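Local coordinates for protein fructose-bisphosphate aldolase (Thermus caldophilus, PDB 2FJK) that belongs to the class II fructose-bisphosphate aldolase family of TIM-barrel enzymes and binds 1,3-dihydroxyacetonephosphate, at residues A[195-198]-A[199-203]; A[240-244]-A[245-249]. One frame throughout, in Å; residues are numbered along the deposited sequence.

Interaction 1: A[195-198]-A[199-203]; sequences ARIA and KLVPA
The carbonyl oxygen of Ile197 takes two backbone donors as the helix runs out. Val201 N lies 2.7 Å from Ile197 O and approaches with little tilt from the carbonyl plane, whereas Leu200 N, 3.2 Å from the same Ile197 O, stands above that plane, at 107° from the C=O. This sharing illustrates how a helix frays: two residues earlier the regular pattern still holds, with Lys199 N bonded to Ala195 O at 3.1 Å, but the next bond, from Leu200 N to Arg196 O, is already weak.

Side chains pack along the same turn. Lys199 CG comes within 3.0 Å of Ala195 O; its place beside the backbone N (chi1 -60°) brings CG up against that carbonyl oxygen before the chain runs on fully extended. The CG of Leu200 lies 3.4 Å from Arg196 O. Val201 sets its CG2 methyl alongside that of Ile197, CG2 to CG2 at 4.2 Å, the two side chains pointing the same way.

Ala198 O and Val201 O, two acceptors only 3.1 Å apart, are both bonded by Arg13 of helix 6-14, NH2 to the first and NH1 to the second, which probably eases their mutual repulsion. Beyond, Leu200, Val201 and Ala203 rest on helix 155-164, through Glu156, Arg159, Ala158 and Met162, as the chain heads for strand 205-207.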
ATOM      1  N   ALA A 195       0.406  40.448 -14.400  1.00 31.84           N
ATOM      2  CA  ALA A 195       1.200  40.497 -15.621  1.00 33.63           C
ATOM      3  C   ALA A 195       2.664  40.835 -15.347  1.00 34.34           C
ATOM      4  O   ALA A 195       3.557  40.213 -15.917  1.00 36.22           O
ATOM      5  CB  ALA A 195       0.591  41.511 -16.602  1.00 32.11           C
ATOM      6  N   ARG A 196       2.912  41.812 -14.477  1.00 36.31           N
ATOM      7  CA  ARG A 196       4.286  42.209 -14.144  1.00 37.68           C
ATOM      8  C   ARG A 196       5.037  41.092 -13.431  1.00 35.86           C
ATOM      9  O   ARG A 196       6.194  40.806 -13.735  1.00 34.75           O
ATOM     10  CB  ARG A 196       4.297  43.439 -13.231  1.00 39.34           C
ATOM     11  CG  ARG A 196       3.805  44.730 -13.856  1.00 45.29           C
ATOM     12  CD  ARG A 196       3.996  45.874 -12.867  1.00 48.55           C
ATOM     13  NE  ARG A 196       3.527  47.160 -13.373  1.00 52.40           N
ATOM     14  CZ  ARG A 196       3.590  48.297 -12.685  1.00 54.18           C
ATOM     15  NH1 ARG A 196       4.102  48.307 -11.460  1.00 54.19           N
ATOM     16  NH2 ARG A 196       3.149  49.427 -13.223  1.00 55.45           N
ATOM     17  N   ILE A 197       4.371  40.478 -12.462  1.00 35.29           N
ATOM     18  CA  ILE A 197       4.964  39.398 -11.682  1.00 34.49           C
ATOM     19  C   ILE A 197       5.325  38.215 -12.580  1.00 33.99           C
ATOM     20  O   ILE A 197       6.367  37.583 -12.399  1.00 32.74           O
ATOM     21  CB  ILE A 197       3.989  38.955 -10.566  1.00 35.27           C
ATOM     22  CG1 ILE A 197       3.570  40.184  -9.753  1.00 36.42           C
ATOM     23  CG2 ILE A 197       4.654  37.947  -9.642  1.00 35.78           C
ATOM     24  CD1 ILE A 197       2.380  39.971  -8.852  1.00 39.65           C
ATOM     25  N   ALA A 198       4.469  37.933 -13.558  1.00 33.66           N
ATOM     26  CA  ALA A 198       4.703  36.826 -14.482  1.00 35.53           C
ATOM     27  C   ALA A 198       5.920  37.106 -15.349  1.00 36.88           C
ATOM     28  O   ALA A 198       6.717  36.207 -15.627  1.00 35.31           O
ATOM     29  CB  ALA A 198       3.468  36.596 -15.358  1.00 34.12           C
ATOM     30  N   LYS A 199       6.062  38.360 -15.766  1.00 39.21           N
ATOM     31  CA  LYS A 199       7.185  38.768 -16.601  1.00 41.21           C
ATOM     32  C   LYS A 199       8.514  38.619 -15.877  1.00 40.75           C
ATOM     33  O   LYS A 199       9.564  38.496 -16.506  1.00 42.37           O
ATOM     34  CB  LYS A 199       7.006  40.211 -17.073  1.00 44.15           C
ATOM     35  CG  LYS A 199       5.749  40.443 -17.896  1.00 48.87           C
ATOM     36  CD  LYS A 199       5.754  41.821 -18.533  1.00 50.89           C
ATOM     37  CE  LYS A 199       4.498  42.054 -19.356  1.00 53.64           C
ATOM     38  NZ  LYS A 199       4.488  43.400 -19.987  1.00 57.39           N
ATOM     39  N   LEU A 200       8.472  38.627 -14.551  1.00 40.19           N
ATOM     40  CA  LEU A 200       9.692  38.507 -13.768  1.00 37.80           C
ATOM     41  C   LEU A 200       9.853  37.126 -13.146  1.00 36.73           C
ATOM     42  O   LEU A 200      10.963  36.711 -12.812  1.00 34.65           O
ATOM     43  CB  LEU A 200       9.715  39.579 -12.672  1.00 38.65           C
ATOM     44  CG  LEU A 200       9.491  41.025 -13.137  1.00 39.27           C
ATOM     45  CD1 LEU A 200       9.858  41.987 -12.010  1.00 38.68           C
ATOM     46  CD2 LEU A 200      10.344  41.315 -14.369  1.00 38.92           C
ATOM     47  N   VAL A 201       8.743  36.414 -12.993  1.00 36.23           N
ATOM     48  CA  VAL A 201       8.777  35.083 -12.405  1.00 35.46           C
ATOM     49  C   VAL A 201       8.269  34.056 -13.404  1.00 35.08           C
ATOM     50  O   VAL A 201       7.064  33.930 -13.626  1.00 34.76           O
ATOM     51  CB  VAL A 201       7.921  35.018 -11.124  1.00 35.55           C
ATOM     52  CG1 VAL A 201       8.064  33.652 -10.470  1.00 36.52           C
ATOM     53  CG2 VAL A 201       8.350  36.117 -10.162  1.00 36.48           C
ATOM     54  N   PRO A 202       9.191  33.306 -14.025  1.00 36.04           N
ATOM     55  CA  PRO A 202       8.870  32.273 -15.016  1.00 34.89           C
ATOM     56  C   PRO A 202       8.173  31.044 -14.430  1.00 33.80           C
ATOM     57  O   PRO A 202       7.341  30.426 -15.091  1.00 33.95           O
ATOM     58  CB  PRO A 202      10.232  31.943 -15.613  1.00 35.53           C
ATOM     59  CG  PRO A 202      11.144  32.116 -14.441  1.00 37.16           C
ATOM     60  CD  PRO A 202      10.649  33.401 -13.823  1.00 35.59           C
ATOM     61  N   ALA A 203       8.508  30.699 -13.191  1.00 34.05           N
ATOM     62  CA  ALA A 203       7.908  29.548 -12.522  1.00 31.67           C
ATOM     63  C   ALA A 203       6.386  29.616 -12.581  1.00 30.80           C
ATOM     64  O   ALA A 203       5.810  30.684 -12.746  1.00 31.46           O
ATOM     65  CB  ALA A 203       8.367  29.493 -11.085  1.00 30.23           C
TER

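Interaction 2: A[240-244]-A[245-249]; sequences KKAIS and LGIAK
Ile247 N donates to Ala242 O at 3.1 Å, with an angle of 158° at the hydrogen. Gly246 N reaches Ile243 O at 3.2 Å, in a bond straighter still although the donor stands above the carbonyl plane. Leu245 N is held less firmly, with weak bonds to both Lys241 O and Ala242 O. Lys241 O has a second donor in Ser244 OG, 2.6 Å away and on a lone pair in the carbonyl plane; chi1 of 77° folds the hydroxyl back over its own helix to reach it.

The two bonds from Gly246 and Ile247 make a textbook Schellman motif closing helix 236-244. Gly246 takes the positive phi at which a side chain would jam against the preceding carbonyl.

The apolar contact that usually accompanies this motif is present too: Ala242 CB meets Ile247 CG1 at 3.7 Å. Ile243 in turn offers its CA-H to Ile247 O, CA to O 3.5 Å. Lys241 and Leu245 lie side by side, Lys241 CG 4.0 Å from Leu245 CD1. Farther out, Leu194 of helix 191-200 packs on Ala242, Leu245 and Ile247, while Phe299 of helix 277-299 touches Ile243.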
ATOM      1  N   LYS A 240     -10.131  33.530 -16.232  1.00 24.88           N
ATOM      2  CA  LYS A 240      -9.592  33.281 -17.567  1.00 28.07           C
ATOM      3  C   LYS A 240      -8.381  34.151 -17.905  1.00 27.23           C
ATOM      4  O   LYS A 240      -7.355  33.655 -18.367  1.00 26.13           O
ATOM      5  CB  LYS A 240     -10.679  33.492 -18.627  1.00 28.90           C
ATOM      6  CG  LYS A 240     -11.711  32.384 -18.691  1.00 31.33           C
ATOM      7  CD  LYS A 240     -12.780  32.722 -19.716  1.00 34.45           C
ATOM      8  CE  LYS A 240     -13.812  31.615 -19.825  1.00 37.48           C
ATOM      9  NZ  LYS A 240     -14.889  31.970 -20.792  1.00 39.90           N
ATOM     10  N   LYS A 241      -8.513  35.451 -17.686  1.00 29.23           N
ATOM     11  CA  LYS A 241      -7.426  36.379 -17.973  1.00 30.42           C
ATOM     12  C   LYS A 241      -6.229  36.029 -17.102  1.00 31.02           C
ATOM     13  O   LYS A 241      -5.103  35.919 -17.592  1.00 32.37           O
ATOM     14  CB  LYS A 241      -7.878  37.811 -17.692  1.00 30.97           C
ATOM     15  CG  LYS A 241      -6.911  38.892 -18.151  1.00 31.26           C
ATOM     16  CD  LYS A 241      -7.543  40.260 -17.941  1.00 32.75           C
ATOM     17  CE  LYS A 241      -6.677  41.386 -18.488  1.00 33.27           C
ATOM     18  NZ  LYS A 241      -7.365  42.705 -18.370  1.00 32.86           N
ATOM     19  N   ALA A 242      -6.477  35.844 -15.810  1.00 29.88           N
ATOM     20  CA  ALA A 242      -5.406  35.505 -14.881  1.00 30.86           C
ATOM     21  C   ALA A 242      -4.667  34.268 -15.374  1.00 30.23           C
ATOM     22  O   ALA A 242      -3.436  34.201 -15.308  1.00 30.42           O
ATOM     23  CB  ALA A 242      -5.972  35.264 -13.482  1.00 30.27           C
ATOM     24  N   ILE A 243      -5.418  33.291 -15.874  1.00 30.65           N
ATOM     25  CA  ILE A 243      -4.809  32.068 -16.389  1.00 31.31           C
ATOM     26  C   ILE A 243      -4.023  32.367 -17.658  1.00 32.09           C
ATOM     27  O   ILE A 243      -2.931  31.838 -17.860  1.00 32.80           O
ATOM     28  CB  ILE A 243      -5.865  30.993 -16.705  1.00 30.08           C
ATOM     29  CG1 ILE A 243      -6.524  30.519 -15.406  1.00 29.53           C
ATOM     30  CG2 ILE A 243      -5.208  29.820 -17.424  1.00 30.28           C
ATOM     31  CD1 ILE A 243      -7.690  29.576 -15.620  1.00 28.05           C
ATOM     32  N   SER A 244      -4.583  33.218 -18.512  1.00 32.42           N
ATOM     33  CA  SER A 244      -3.915  33.590 -19.754  1.00 33.07           C
ATOM     34  C   SER A 244      -2.685  34.411 -19.412  1.00 33.21           C
ATOM     35  O   SER A 244      -1.793  34.580 -20.243  1.00 35.66           O
ATOM     36  CB  SER A 244      -4.827  34.444 -20.634  1.00 33.93           C
ATOM     37  OG  SER A 244      -4.882  35.777 -20.142  1.00 34.23           O
ATOM     38  N   LEU A 245      -2.638  34.926 -18.189  1.00 31.77           N
ATOM     39  CA  LEU A 245      -1.511  35.745 -17.776  1.00 29.83           C
ATOM     40  C   LEU A 245      -0.400  35.034 -17.023  1.00 29.78           C
ATOM     41  O   LEU A 245       0.595  35.661 -16.684  1.00 28.78           O
ATOM     42  CB  LEU A 245      -1.998  36.929 -16.944  1.00 30.29           C
ATOM     43  CG  LEU A 245      -2.720  38.021 -17.730  1.00 30.53           C
ATOM     44  CD1 LEU A 245      -3.154  39.129 -16.783  1.00 30.69           C
ATOM     45  CD2 LEU A 245      -1.789  38.573 -18.805  1.00 30.24           C
ATOM     46  N   GLY A 246      -0.557  33.739 -16.746  1.00 29.79           N
ATOM     47  CA  GLY A 246       0.497  33.026 -16.033  1.00 26.72           C
ATOM     48  C   GLY A 246       0.071  32.195 -14.830  1.00 25.21           C
ATOM     49  O   GLY A 246       0.892  31.501 -14.232  1.00 23.57           O
ATOM     50  N   ILE A 247      -1.203  32.283 -14.462  1.00 24.04           N
ATOM     51  CA  ILE A 247      -1.739  31.517 -13.341  1.00 23.50           C
ATOM     52  C   ILE A 247      -1.899  30.090 -13.855  1.00 24.19           C
ATOM     53  O   ILE A 247      -2.711  29.837 -14.741  1.00 25.32           O
ATOM     54  CB  ILE A 247      -3.125  32.072 -12.896  1.00 21.44           C
ATOM     55  CG1 ILE A 247      -2.961  33.452 -12.249  1.00 19.48           C
ATOM     56  CG2 ILE A 247      -3.797  31.106 -11.928  1.00 19.19           C
ATOM     57  CD1 ILE A 247      -2.203  33.441 -10.941  1.00 17.65           C
ATOM     58  N   ALA A 248      -1.116  29.167 -13.305  1.00 25.87           N
ATOM     59  CA  ALA A 248      -1.155  27.768 -13.733  1.00 26.81           C
ATOM     60  C   ALA A 248      -1.892  26.825 -12.779  1.00 27.06           C
ATOM     61  O   ALA A 248      -2.295  25.720 -13.175  1.00 28.74           O
ATOM     62  CB  ALA A 248       0.268  27.264 -13.961  1.00 26.89           C
ATOM     63  N   LYS A 249      -2.055  27.249 -11.531  1.00 25.79           N
ATOM     64  CA  LYS A 249      -2.736  26.446 -10.521  1.00 25.33           C
ATOM     65  C   LYS A 249      -3.801  27.266  -9.808  1.00 26.06           C
ATOM     66  O   LYS A 249      -3.525  28.352  -9.286  1.00 25.80           O
ATOM     67  CB  LYS A 249      -1.737  25.915  -9.498  1.00 25.70           C
ATOM     68  CG  LYS A 249      -2.394  25.395  -8.229  1.00 23.83           C
ATOM     69  CD  LYS A 249      -1.365  24.878  -7.234  1.00 24.19           C
ATOM     70  CE  LYS A 249      -2.039  24.499  -5.916  1.00 24.80           C
ATOM     71  NZ  LYS A 249      -1.102  23.781  -5.022  1.00 20.94           N
TER

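Overall arrangement
Interactions 1 and 2 follow in series along the chain, each at the C-terminal end of a helix: helix 191-200 leads into strand 205-207, and helix 236-244 turns directly into strand 247-252. These strands are parallel neighbours in the barrel sheet, so the two helix endings lie close, with centres about 11 Å apart, and touch where Ala198 CB meets Leu245 O at 3.3 Å. As is usual in TIM barrels, both turns feed the starts of the strands, whereas pocket residues such as His208 and Asn251 lie farther along, toward the strand ends. The side chain of Ile247 is about 11 Å from the bound 1,3-dihydroxyacetonephosphate.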